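Long-range contacts in peptidoglycan glycosyltransferase (Burkholderia ambifaria, PDB 5UY7), which belongs to the penicillin-binding proteins and carries a domain of the beta-lactamase-like fold, in which a central antiparallel sheet is packed between helices: residues I348-V356 with L386-A396; D450-G459 with Q510-G521. All coordinates share one frame; numbering follows the deposited sequence.

Contact 1: I348-V356 with L386-A396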
ATOM      1  N   ILE A 348       4.072  11.840  -1.336  1.00 21.32           N
ATOM      2  CA  ILE A 348       4.268  10.543  -0.688  1.00 20.69           C
ATOM      3  C   ILE A 348       5.589   9.925  -1.143  1.00 23.22           C
ATOM      4  O   ILE A 348       5.850   8.739  -0.905  1.00 22.08           O
ATOM      5  CB  ILE A 348       3.090   9.577  -0.933  1.00 20.17           C
ATOM      6  CG1 ILE A 348       2.824   9.371  -2.427  1.00 18.39           C
ATOM      7  CG2 ILE A 348       1.832  10.078  -0.226  1.00 22.73           C
ATOM      8  CD1 ILE A 348       1.884   8.200  -2.746  1.00 18.70           C
ATOM      9  N   GLY A 349       6.438  10.725  -1.785  1.00 21.96           N
ATOM     10  CA  GLY A 349       7.807  10.323  -2.045  1.00 22.73           C
ATOM     11  C   GLY A 349       8.042   9.517  -3.305  1.00 24.54           C
ATOM     12  O   GLY A 349       9.148   8.984  -3.477  1.00 24.14           O
ATOM     13  N   LEU A 350       7.058   9.406  -4.191  1.00 23.18           N
ATOM     14  CA  LEU A 350       7.270   8.637  -5.410  1.00 20.18           C
ATOM     15  C   LEU A 350       8.131   9.426  -6.389  1.00 21.93           C
ATOM     16  O   LEU A 350       8.136  10.660  -6.389  1.00 24.89           O
ATOM     17  CB  LEU A 350       5.936   8.269  -6.058  1.00 21.14           C
ATOM     18  CG  LEU A 350       4.960   7.531  -5.143  1.00 19.03           C
ATOM     19  CD1 LEU A 350       3.817   6.968  -5.962  1.00 22.17           C
ATOM     20  CD2 LEU A 350       5.685   6.418  -4.397  1.00 20.56           C
ATOM     21  N   GLY A 351       8.874   8.699  -7.225  1.00 23.02           N
ATOM     22  CA  GLY A 351       9.777   9.318  -8.182  1.00 26.25           C
ATOM     23  C   GLY A 351      11.046   9.876  -7.578  1.00 28.90           C
ATOM     24  O   GLY A 351      11.825  10.523  -8.293  1.00 34.08           O
ATOM     25  N   GLN A 352      11.270   9.659  -6.288  1.00 29.05           N
ATOM     26  CA  GLN A 352      12.402  10.213  -5.565  1.00 36.30           C
ATOM     27  C   GLN A 352      13.068   9.086  -4.797  1.00 29.91           C
ATOM     28  O   GLN A 352      12.397   8.335  -4.083  1.00 31.86           O
ATOM     29  CB  GLN A 352      11.957  11.310  -4.600  1.00 40.31           C
ATOM     30  CG  GLN A 352      11.089  12.374  -5.235  1.00 38.02           C
ATOM     31  CD  GLN A 352      10.163  13.021  -4.233  1.00 41.54           C
ATOM     32  OE1 GLN A 352      10.598  13.788  -3.374  1.00 42.95           O
ATOM     33  NE2 GLN A 352       8.875  12.702  -4.326  1.00 36.87           N
ATOM     34  N   ALA A 353      14.376   8.977  -4.926  1.00 32.13           N
ATOM     35  CA  ALA A 353      15.074   7.887  -4.272  1.00 30.12           C
ATOM     36  C   ALA A 353      15.101   8.114  -2.767  1.00 29.48           C
ATOM     37  O   ALA A 353      15.441   9.216  -2.315  1.00 36.96           O
ATOM     38  CB  ALA A 353      16.494   7.771  -4.811  1.00 30.99           C
ATOM     39  N   PRO A 354      14.757   7.113  -1.963  1.00 32.26           N
ATOM     40  CA  PRO A 354      14.922   7.246  -0.513  1.00 35.26           C
ATOM     41  C   PRO A 354      16.363   7.584  -0.165  1.00 36.52           C
ATOM     42  O   PRO A 354      17.304   7.064  -0.768  1.00 36.10           O
ATOM     43  CB  PRO A 354      14.525   5.866   0.018  1.00 39.06           C
ATOM     44  CG  PRO A 354      13.626   5.301  -1.037  1.00 35.39           C
ATOM     45  CD  PRO A 354      14.159   5.819  -2.339  1.00 33.73           C
ATOM     46  N   LYS A 355      16.529   8.480   0.805  1.00 42.97           N
ATOM     47  CA  LYS A 355      17.847   8.883   1.292  1.00 46.09           C
ATOM     48  C   LYS A 355      18.002   8.326   2.704  1.00 49.79           C
ATOM     49  O   LYS A 355      17.897   9.047   3.697  1.00 56.68           O
ATOM     50  CB  LYS A 355      18.007  10.408   1.258  1.00 53.21           C
ATOM     51  N   VAL A 356      18.252   7.018   2.787  1.00 39.53           N
ATOM     52  CA  VAL A 356      18.317   6.320   4.061  1.00 43.64           C
ATOM     53  C   VAL A 356      19.671   5.657   4.286  1.00 47.76           C
ATOM     54  O   VAL A 356      19.825   4.876   5.227  1.00 46.15           O
ATOM     55  CB  VAL A 356      17.175   5.293   4.191  1.00 48.79           C
ATOM     56  CG1 VAL A 356      15.835   5.989   4.063  1.00 53.13           C
ATOM     57  CG2 VAL A 356      17.309   4.209   3.137  1.00 50.12           C
ATOM     58  N   LEU A 386       3.279   4.064 -13.679  1.00 23.93           N
ATOM     59  CA  LEU A 386       4.328   4.581 -12.815  1.00 23.44           C
ATOM     60  C   LEU A 386       4.980   3.378 -12.151  1.00 25.73           C
ATOM     61  O   LEU A 386       4.391   2.298 -12.088  1.00 24.75           O
ATOM     62  CB  LEU A 386       3.788   5.552 -11.750  1.00 22.25           C
ATOM     63  CG  LEU A 386       3.024   4.985 -10.540  1.00 24.34           C
ATOM     64  CD1 LEU A 386       2.699   6.105  -9.562  1.00 25.49           C
ATOM     65  CD2 LEU A 386       1.741   4.253 -10.928  1.00 24.18           C
ATOM     66  N   SER A 387       6.199   3.561 -11.655  1.00 25.26           N
ATOM     67  CA  SER A 387       6.888   2.474 -10.970  1.00 25.95           C
ATOM     68  C   SER A 387       7.398   2.952  -9.621  1.00 22.37           C
ATOM     69  O   SER A 387       7.733   4.127  -9.442  1.00 23.11           O
ATOM     70  CB  SER A 387       8.047   1.907 -11.803  1.00 32.36           C
ATOM     71  OG  SER A 387       9.043   2.881 -12.024  1.00 37.43           O
ATOM     72  N   VAL A 388       7.438   2.016  -8.667  1.00 20.86           N
ATOM     73  CA  VAL A 388       7.769   2.285  -7.272  1.00 19.40           C
ATOM     74  C   VAL A 388       8.580   1.110  -6.743  1.00 21.26           C
ATOM     75  O   VAL A 388       8.549   0.015  -7.299  1.00 23.11           O
ATOM     76  CB  VAL A 388       6.509   2.458  -6.397  1.00 17.89           C
ATOM     77  CG1 VAL A 388       5.600   3.543  -6.969  1.00 18.60           C
ATOM     78  CG2 VAL A 388       5.763   1.123  -6.297  1.00 20.83           C
ATOM     79  N   SER A 389       9.284   1.338  -5.636  1.00 21.58           N
ATOM     80  CA  SER A 389       9.881   0.249  -4.870  1.00 19.78           C
ATOM     81  C   SER A 389       8.950  -0.119  -3.721  1.00 20.36           C
ATOM     82  O   SER A 389       8.076   0.657  -3.333  1.00 18.73           O
ATOM     83  CB  SER A 389      11.247   0.641  -4.301  1.00 23.06           C
ATOM     84  OG  SER A 389      11.082   1.658  -3.319  1.00 21.63           O
ATOM     85  N   LEU A 390       9.169  -1.309  -3.147  1.00 19.66           N
ATOM     86  CA  LEU A 390       8.369  -1.684  -1.981  1.00 18.81           C
ATOM     87  C   LEU A 390       8.642  -0.744  -0.811  1.00 18.34           C
ATOM     88  O   LEU A 390       7.721  -0.397  -0.058  1.00 18.11           O
ATOM     89  CB  LEU A 390       8.639  -3.133  -1.579  1.00 19.57           C
ATOM     90  CG  LEU A 390       7.702  -3.675  -0.488  1.00 17.20           C
ATOM     91  CD1 LEU A 390       6.282  -3.784  -1.016  1.00 19.00           C
ATOM     92  CD2 LEU A 390       8.210  -5.041  -0.014  1.00 18.44           C
ATOM     93  N   PHE A 391       9.895  -0.308  -0.658  1.00 18.90           N
ATOM     94  CA  PHE A 391      10.222   0.670   0.374  1.00 19.04           C
ATOM     95  C   PHE A 391       9.374   1.925   0.217  1.00 21.45           C
ATOM     96  O   PHE A 391       8.803   2.432   1.190  1.00 19.52           O
ATOM     97  CB  PHE A 391      11.711   1.026   0.315  1.00 19.82           C
ATOM     98  CG  PHE A 391      12.172   1.909   1.446  1.00 23.94           C
ATOM     99  CD1 PHE A 391      11.981   3.284   1.402  1.00 28.86           C
ATOM    100  CD2 PHE A 391      12.805   1.363   2.553  1.00 27.72           C
ATOM    101  CE1 PHE A 391      12.401   4.091   2.448  1.00 29.82           C
ATOM    102  CE2 PHE A 391      13.230   2.171   3.598  1.00 26.86           C
ATOM    103  CZ  PHE A 391      13.026   3.531   3.544  1.00 28.33           C
ATOM    104  N   GLN A 392       9.284   2.444  -1.013  1.00 19.13           N
ATOM    105  CA  GLN A 392       8.488   3.644  -1.242  1.00 17.21           C
ATOM    106  C   GLN A 392       7.026   3.432  -0.867  1.00 17.26           C
ATOM    107  O   GLN A 392       6.383   4.336  -0.322  1.00 17.42           O
ATOM    108  CB  GLN A 392       8.594   4.078  -2.701  1.00 19.66           C
ATOM    109  CG  GLN A 392       9.885   4.796  -3.028  1.00 20.13           C
ATOM    110  CD  GLN A 392      10.002   5.076  -4.513  1.00 20.63           C
ATOM    111  OE1 GLN A 392       9.479   4.319  -5.328  1.00 21.31           O
ATOM    112  NE2 GLN A 392      10.673   6.169  -4.870  1.00 22.26           N
ATOM    113  N   LEU A 393       6.474   2.254  -1.165  1.00 17.98           N
ATOM    114  CA  LEU A 393       5.077   1.990  -0.820  1.00 16.13           C
ATOM    115  C   LEU A 393       4.883   1.899   0.687  1.00 17.34           C
ATOM    116  O   LEU A 393       3.896   2.418   1.226  1.00 16.53           O
ATOM    117  CB  LEU A 393       4.606   0.697  -1.488  1.00 16.90           C
ATOM    118  CG  LEU A 393       4.435   0.760  -3.010  1.00 16.40           C
ATOM    119  CD1 LEU A 393       4.087  -0.634  -3.533  1.00 19.95           C
ATOM    120  CD2 LEU A 393       3.356   1.778  -3.396  1.00 16.10           C
ATOM    121  N   ALA A 394       5.798   1.227   1.383  1.00 15.18           N
ATOM    122  CA  ALA A 394       5.692   1.148   2.836  1.00 13.92           C
ATOM    123  C   ALA A 394       5.697   2.542   3.446  1.00 18.21           C
ATOM    124  O   ALA A 394       4.852   2.865   4.291  1.00 15.98           O
ATOM    125  CB  ALA A 394       6.827   0.300   3.410  1.00 14.97           C
ATOM    126  N   ARG A 395       6.616   3.402   2.993  1.00 18.36           N
ATOM    127  CA  ARG A 395       6.671   4.770   3.503  0.52 16.16           C
ATOM    128  C   ARG A 395       5.396   5.533   3.170  1.00 17.26           C
ATOM    129  O   ARG A 395       4.834   6.230   4.028  1.00 17.24           O
ATOM    130  CB  ARG A 395       7.897   5.487   2.934  0.52 19.89           C
ATOM    131  CG  ARG A 395       7.982   6.958   3.307  0.52 22.55           C
ATOM    132  CD  ARG A 395       9.250   7.602   2.749  0.52 25.78           C
ATOM    133  NE  ARG A 395       9.356   7.439   1.300  0.52 24.99           N
ATOM    134  CZ  ARG A 395      10.415   7.795   0.580  0.52 34.33           C
ATOM    135  NH1 ARG A 395      11.474   8.339   1.168  0.52 33.31           N
ATOM    136  NH2 ARG A 395      10.416   7.604  -0.731  0.52 41.14           N
ATOM    137  N   ALA A 396       4.923   5.410   1.926  1.00 15.33           N
ATOM    138  CA  ALA A 396       3.697   6.104   1.536  1.00 16.42           C
ATOM    139  C   ALA A 396       2.520   5.711   2.423  1.00 17.65           C
ATOM    140  O   ALA A 396       1.714   6.569   2.808  1.00 15.97           O
ATOM    141  CB  ALA A 396       3.382   5.824   0.063  1.00 16.00           C
TER
HETATM  142  O   HOH W   1       7.613   6.835  -0.608  1.00 23.95           O
HETATM  143  O   HOH W   2       8.217   5.958  -7.248  1.00 19.94           O
HETATM  144  O   HOH W   3      13.181  10.055  -0.661  1.00 49.04           O
HETATM  145  O   HOH W   4      14.290   9.740   1.688  1.00 53.54           O

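Contact 2: D450-G459 with Q510-G521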
ATOM      1  N   ASP A 450      -7.952 -13.054   2.616  1.00 23.53           N
ATOM      2  CA  ASP A 450      -6.795 -13.807   3.084  1.00 25.77           C
ATOM      3  C   ASP A 450      -5.783 -12.935   3.808  1.00 21.87           C
ATOM      4  O   ASP A 450      -4.825 -13.477   4.381  1.00 23.00           O
ATOM      5  CB  ASP A 450      -6.104 -14.518   1.914  1.00 28.09           C
ATOM      6  CG  ASP A 450      -6.886 -15.720   1.410  1.00 49.51           C
ATOM      7  OD1 ASP A 450      -7.994 -15.976   1.925  1.00 56.18           O
ATOM      8  OD2 ASP A 450      -6.387 -16.414   0.501  1.00 62.77           O
ATOM      9  N   ALA A 451      -5.960 -11.616   3.798  1.00 17.66           N
ATOM     10  CA  ALA A 451      -5.098 -10.717   4.553  1.00 14.77           C
ATOM     11  C   ALA A 451      -5.660 -10.381   5.924  1.00 17.05           C
ATOM     12  O   ALA A 451      -5.002  -9.673   6.692  1.00 17.97           O
ATOM     13  CB  ALA A 451      -4.851  -9.429   3.764  1.00 16.79           C
ATOM     14  N   ALA A 452      -6.858 -10.856   6.243  1.00 16.64           N
ATOM     15  CA  ALA A 452      -7.404 -10.669   7.576  1.00 17.97           C
ATOM     16  C   ALA A 452      -6.488 -11.297   8.621  1.00 16.35           C
ATOM     17  O   ALA A 452      -5.809 -12.294   8.360  1.00 18.46           O
ATOM     18  CB  ALA A 452      -8.791 -11.295   7.678  1.00 18.23           C
ATOM     19  N   VAL A 453      -6.503 -10.711   9.816  1.00 15.75           N
ATOM     20  CA  VAL A 453      -5.689 -11.154  10.949  1.00 15.07           C
ATOM     21  C   VAL A 453      -6.616 -11.521  12.098  1.00 18.22           C
ATOM     22  O   VAL A 453      -7.209 -10.626  12.722  1.00 17.89           O
ATOM     23  CB  VAL A 453      -4.697 -10.055  11.378  1.00 15.03           C
ATOM     24  CG1 VAL A 453      -3.941 -10.472  12.634  1.00 16.77           C
ATOM     25  CG2 VAL A 453      -3.746  -9.703  10.245  1.00 16.91           C
ATOM     26  N   PRO A 454      -6.779 -12.804  12.413  1.00 19.97           N
ATOM     27  CA  PRO A 454      -7.679 -13.190  13.508  1.00 20.86           C
ATOM     28  C   PRO A 454      -7.338 -12.450  14.795  1.00 19.65           C
ATOM     29  O   PRO A 454      -6.183 -12.432  15.239  1.00 22.66           O
ATOM     30  CB  PRO A 454      -7.445 -14.700  13.637  1.00 25.02           C
ATOM     31  CG  PRO A 454      -7.011 -15.116  12.245  1.00 26.70           C
ATOM     32  CD  PRO A 454      -6.183 -13.968  11.733  1.00 22.44           C
ATOM     33  N   GLY A 455      -8.354 -11.804  15.373  1.00 20.52           N
ATOM     34  CA  GLY A 455      -8.200 -11.087  16.621  1.00 22.26           C
ATOM     35  C   GLY A 455      -7.894  -9.606  16.499  1.00 20.01           C
ATOM     36  O   GLY A 455      -7.929  -8.903  17.517  1.00 19.56           O
ATOM     37  N   TYR A 456      -7.585  -9.110  15.305  1.00 17.17           N
ATOM     38  CA  TYR A 456      -7.159  -7.721  15.156  1.00 17.81           C
ATOM     39  C   TYR A 456      -7.845  -7.074  13.970  1.00 19.02           C
ATOM     40  O   TYR A 456      -7.884  -7.649  12.880  1.00 21.29           O
ATOM     41  CB  TYR A 456      -5.641  -7.627  14.965  1.00 16.52           C
ATOM     42  CG  TYR A 456      -4.874  -8.072  16.175  1.00 17.72           C
ATOM     43  CD1 TYR A 456      -4.601  -7.182  17.206  1.00 21.00           C
ATOM     44  CD2 TYR A 456      -4.447  -9.387  16.308  1.00 18.95           C
ATOM     45  CE1 TYR A 456      -3.911  -7.580  18.318  1.00 17.68           C
ATOM     46  CE2 TYR A 456      -3.754  -9.806  17.434  1.00 22.13           C
ATOM     47  CZ  TYR A 456      -3.485  -8.891  18.435  1.00 23.61           C
ATOM     48  OH  TYR A 456      -2.791  -9.288  19.552  1.00 26.84           O
ATOM     49  N   ARG A 457      -8.337  -5.855  14.172  1.00 15.49           N
ATOM     50  CA  ARG A 457      -8.747  -5.038  13.043  1.00 13.87           C
ATOM     51  C   ARG A 457      -7.525  -4.586  12.262  1.00 13.99           C
ATOM     52  O   ARG A 457      -6.620  -3.972  12.832  1.00 16.53           O
ATOM     53  CB  ARG A 457      -9.532  -3.828  13.533  1.00 14.37           C
ATOM     54  CG  ARG A 457     -10.852  -4.222  14.181  1.00 17.55           C
ATOM     55  CD  ARG A 457     -11.482  -3.036  14.875  1.00 19.06           C
ATOM     56  NE  ARG A 457     -11.629  -1.896  13.972  1.00 16.39           N
ATOM     57  CZ  ARG A 457     -12.029  -0.695  14.377  1.00 14.48           C
ATOM     58  NH1 ARG A 457     -12.327  -0.490  15.651  1.00 19.21           N
ATOM     59  NH2 ARG A 457     -12.117   0.307  13.498  1.00 17.85           N
ATOM     60  N   VAL A 458      -7.502  -4.884  10.960  1.00 13.13           N
ATOM     61  CA  VAL A 458      -6.405  -4.495  10.078  1.00 13.12           C
ATOM     62  C   VAL A 458      -6.994  -3.990   8.768  1.00 14.20           C
ATOM     63  O   VAL A 458      -8.186  -4.137   8.496  1.00 16.12           O
ATOM     64  CB  VAL A 458      -5.416  -5.650   9.807  1.00 17.25           C
ATOM     65  CG1 VAL A 458      -4.898  -6.248  11.119  1.00 16.90           C
ATOM     66  CG2 VAL A 458      -6.066  -6.711   8.908  1.00 16.42           C
ATOM     67  N   GLY A 459      -6.138  -3.392   7.942  1.00 14.69           N
ATOM     68  CA  GLY A 459      -6.566  -3.010   6.608  1.00 13.35           C
ATOM     69  C   GLY A 459      -5.356  -2.821   5.727  1.00 14.26           C
ATOM     70  O   GLY A 459      -4.243  -2.595   6.212  1.00 15.87           O
ATOM     71  N   GLN A 510      -4.048 -13.878  -2.714  1.00 37.82           N
ATOM     72  CA  GLN A 510      -3.969 -15.179  -2.058  1.00 34.14           C
ATOM     73  C   GLN A 510      -2.530 -15.590  -1.764  1.00 36.56           C
ATOM     74  O   GLN A 510      -2.307 -16.502  -0.958  1.00 38.03           O
ATOM     75  CB  GLN A 510      -4.654 -16.238  -2.924  1.00 41.83           C
ATOM     76  CG  GLN A 510      -6.148 -16.009  -3.101  1.00 48.22           C
ATOM     77  CD  GLN A 510      -6.759 -16.910  -4.160  1.00 56.58           C
ATOM     78  OE1 GLN A 510      -6.207 -17.071  -5.253  1.00 55.84           O
ATOM     79  NE2 GLN A 510      -7.904 -17.506  -3.839  1.00 57.93           N
ATOM     80  N   VAL A 511      -1.559 -14.950  -2.406  1.00 28.38           N
ATOM     81  CA  VAL A 511      -0.144 -15.185  -2.147  1.00 23.89           C
ATOM     82  C   VAL A 511       0.415 -14.158  -1.173  1.00 25.04           C
ATOM     83  O   VAL A 511       1.012 -14.517  -0.158  1.00 24.40           O
ATOM     84  CB  VAL A 511       0.642 -15.189  -3.479  1.00 25.33           C
ATOM     85  CG1 VAL A 511       2.144 -15.251  -3.228  1.00 26.69           C
ATOM     86  CG2 VAL A 511       0.178 -16.346  -4.358  1.00 29.33           C
ATOM     87  N   SER A 512       0.187 -12.867  -1.446  1.00 21.95           N
ATOM     88  CA  SER A 512       0.745 -11.804  -0.615  1.00 20.71           C
ATOM     89  C   SER A 512      -0.027 -11.621   0.688  1.00 19.44           C
ATOM     90  O   SER A 512       0.567 -11.320   1.727  1.00 18.41           O
ATOM     91  CB  SER A 512       0.750 -10.481  -1.387  1.00 22.07           C
ATOM     92  OG  SER A 512      -0.570 -10.130  -1.801  1.00 26.17           O
ATOM     93  N   GLY A 513      -1.349 -11.766   0.643  1.00 19.73           N
ATOM     94  CA  GLY A 513      -2.189 -11.490   1.787  1.00 18.90           C
ATOM     95  C   GLY A 513      -1.844 -12.293   3.027  1.00 18.21           C
ATOM     96  O   GLY A 513      -1.704 -11.746   4.126  1.00 17.87           O
ATOM     97  N   PRO A 514      -1.711 -13.613   2.887  1.00 19.08           N
ATOM     98  CA  PRO A 514      -1.377 -14.424   4.067  1.00 19.50           C
ATOM     99  C   PRO A 514      -0.025 -14.094   4.665  1.00 20.52           C
ATOM    100  O   PRO A 514       0.163 -14.293   5.870  1.00 20.35           O
ATOM    101  CB  PRO A 514      -1.419 -15.858   3.527  1.00 22.77           C
ATOM    102  CG  PRO A 514      -2.395 -15.773   2.390  1.00 22.10           C
ATOM    103  CD  PRO A 514      -2.101 -14.462   1.745  1.00 21.47           C
ATOM    104  N   VAL A 515       0.928 -13.613   3.859  1.00 20.07           N
ATOM    105  CA  VAL A 515       2.214 -13.197   4.408  1.00 19.14           C
ATOM    106  C   VAL A 515       2.048 -11.930   5.234  1.00 16.77           C
ATOM    107  O   VAL A 515       2.588 -11.808   6.340  1.00 17.20           O
ATOM    108  CB  VAL A 515       3.246 -12.993   3.286  1.00 20.98           C
ATOM    109  CG1 VAL A 515       4.631 -12.767   3.906  1.00 21.84           C
ATOM    110  CG2 VAL A 515       3.251 -14.172   2.340  1.00 22.34           C
ATOM    111  N   PHE A 516       1.330 -10.942   4.688  1.00 16.19           N
ATOM    112  CA  PHE A 516       0.988  -9.765   5.477  1.00 15.36           C
ATOM    113  C   PHE A 516       0.309 -10.170   6.781  1.00 17.01           C
ATOM    114  O   PHE A 516       0.666  -9.691   7.868  1.00 14.80           O
ATOM    115  CB  PHE A 516       0.072  -8.825   4.678  1.00 15.69           C
ATOM    116  CG  PHE A 516      -0.637  -7.811   5.545  1.00 15.13           C
ATOM    117  CD1 PHE A 516      -0.027  -6.599   5.854  1.00 15.21           C
ATOM    118  CD2 PHE A 516      -1.897  -8.084   6.083  1.00 15.15           C
ATOM    119  CE1 PHE A 516      -0.653  -5.674   6.663  1.00 15.39           C
ATOM    120  CE2 PHE A 516      -2.532  -7.155   6.910  1.00 16.74           C
ATOM    121  CZ  PHE A 516      -1.912  -5.950   7.189  1.00 17.60           C
ATOM    122  N   SER A 517      -0.686 -11.053   6.681  1.00 15.90           N
ATOM    123  CA  SER A 517      -1.467 -11.425   7.854  1.00 16.81           C
ATOM    124  C   SER A 517      -0.589 -12.063   8.919  1.00 16.98           C
ATOM    125  O   SER A 517      -0.687 -11.732  10.106  1.00 17.02           O
ATOM    126  CB  SER A 517      -2.584 -12.385   7.458  1.00 17.92           C
ATOM    127  OG  SER A 517      -3.209 -12.917   8.616  1.00 18.65           O
ATOM    128  N   ALA A 518       0.269 -12.996   8.508  1.00 15.70           N
ATOM    129  CA  ALA A 518       1.131 -13.684   9.458  1.00 17.03           C
ATOM    130  C   ALA A 518       2.092 -12.711  10.128  1.00 17.99           C
ATOM    131  O   ALA A 518       2.255 -12.722  11.352  1.00 16.64           O
ATOM    132  CB  ALA A 518       1.895 -14.805   8.747  1.00 18.57           C
ATOM    133  N   ILE A 519       2.730 -11.843   9.344  1.00 14.87           N
ATOM    134  CA  ILE A 519       3.695 -10.924   9.935  1.00 14.49           C
ATOM    135  C   ILE A 519       2.996  -9.919  10.836  1.00 14.96           C
ATOM    136  O   ILE A 519       3.466  -9.629  11.940  1.00 15.20           O
ATOM    137  CB  ILE A 519       4.524 -10.232   8.842  1.00 15.82           C
ATOM    138  CG1 ILE A 519       5.402 -11.266   8.144  1.00 15.72           C
ATOM    139  CG2 ILE A 519       5.332  -9.085   9.453  1.00 15.56           C
ATOM    140  CD1 ILE A 519       6.172 -10.722   6.927  1.00 17.31           C
ATOM    141  N   ALA A 520       1.874  -9.352  10.373  1.00 15.29           N
ATOM    142  CA  ALA A 520       1.157  -8.373  11.185  1.00 14.07           C
ATOM    143  C   ALA A 520       0.667  -8.993  12.490  1.00 16.34           C
ATOM    144  O   ALA A 520       0.855  -8.424  13.572  1.00 16.02           O
ATOM    145  CB  ALA A 520      -0.017  -7.793  10.392  1.00 14.49           C
ATOM    146  N   GLY A 521       0.025 -10.156  12.405  1.00 14.45           N
ATOM    147  CA  GLY A 521      -0.482 -10.797  13.610  1.00 16.33           C
ATOM    148  C   GLY A 521       0.624 -11.215  14.562  1.00 17.06           C
ATOM    149  O   GLY A 521       0.531 -11.000  15.778  1.00 16.79           O
TER

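Contact 1: I348-V356 with L386-A396
Q392 holds its CG opposite the carbonyl carbon (chi1 -78°) and runs extended beyond it, which brings its amide from the first turn of helix 390-401 to the loop I348-V356; R395, one turn on, in one of its two deposited conformers bends at chi3 (56°) and sets its guanidinium beside the same loop. Within this beta-lactamase-like domain the contact joins two helix ends: a Schellman motif with G349 as C-prime residue closes helix 338-347, and a capping box of S389 and Q392 opens helix 390-401. In the box Q392 N donates to S389 OG at 3.0 Å and S389 N to Q392 OE1 at 3.0 Å. The other end of the amide gives NE2 to Q352 O at 2.9 Å, a bent bond (138°) that lies in the amide plane but approaches the acceptor from above its carbonyl plane. A second bond from NE2, to A363 O, further fixes the rotation of the amide. In the same conformer of R395, NE donates to a water at 2.7 Å; this water in turn donates to both I348 O and Q392 O, tying the end of one helix to the first turns of the other.

Apolar groups fill in on both sides of these polar links. L350 spreads its methyls over the residues leading into the helix, CD2 lying 3.9 Å from V388 CG1 while CD1 meets L386, and I348 CB rests 3.9 Å from A396 CB. Towards the far end of the loop, P354 CG approaches F391 CD1 to 3.6 Å, and V356 CG1 lies 3.8 Å from F391 CZ.

Contact 2: D450-G459 with Q510-G521
A451 and G513 bring the backbones of the loop D450-G459 and helix 509-526 together most closely, their CA atoms 4.1 Å apart. The helix is the C-terminal one that covers the antiparallel sheet of this penicillin-binding, beta-lactamase-like domain, and the loop leads through a type II turn (V453 to Y456) into edge strand 459-466. Because G513 carries no side chain, A451 can settle directly on the helix backbone, with A451 CA 3.6 Å from G513 O in a CA-H...O contact (153° at the hydrogen). The helix is kinked here, P514 having no N-H to give to the preceding turn.

The tight part continues inward. A451 O meets the edge of the F516 ring in its plane, 3.5 Å from F516 CE2, and this buried carbonyl has no hydrogen-bonding partner in the model. V458 CG2 reaches the same ring edge, 4.1 Å from F516 CE2, while the ring also packs on F481 and V494 of the sheet. The next residue, S517, turns OG anti to its backbone N (chi1 171°) and donates to A452 O at 2.7 Å, the hydrogen bond that joins the two segments. V453 straddles the next turn: CG2 lies over S517 and CG1 stands 3.6 Å from G521 CA, the absence of a side chain on G521 letting the methyl come this close.

The margin of the contact at D450, P514 and Q510 is looser and more open to solvent. There D450 CB rests on the proline ring, 3.9 Å from P514 CG. Q510, an exposed residue whose OE1 accepts from F507 N, offers the carboxylate its aliphatic part: D450 OD2 lies 3.6 Å from Q510 CG.

Contacts 1 and 2 lie on opposite sides of the chain's centre, their own centres 23 Å apart and their nearest atoms about 9 Å apart, and they follow one another in series along the chain. The central sheet relates them. L390 and A394 of contact 1 pack on A495, whereas F516 and I519 of contact 2 pack on V494, so helices 390-401 and 509-526 meet neighbouring residues of strand 492-499 from its two faces. Of the two contacts, contact 2 leads into strand 459-466, and G459 lies near, without touching, an SxxK-type group of residues that probably marks the active site, as in related penicillin-binding proteins.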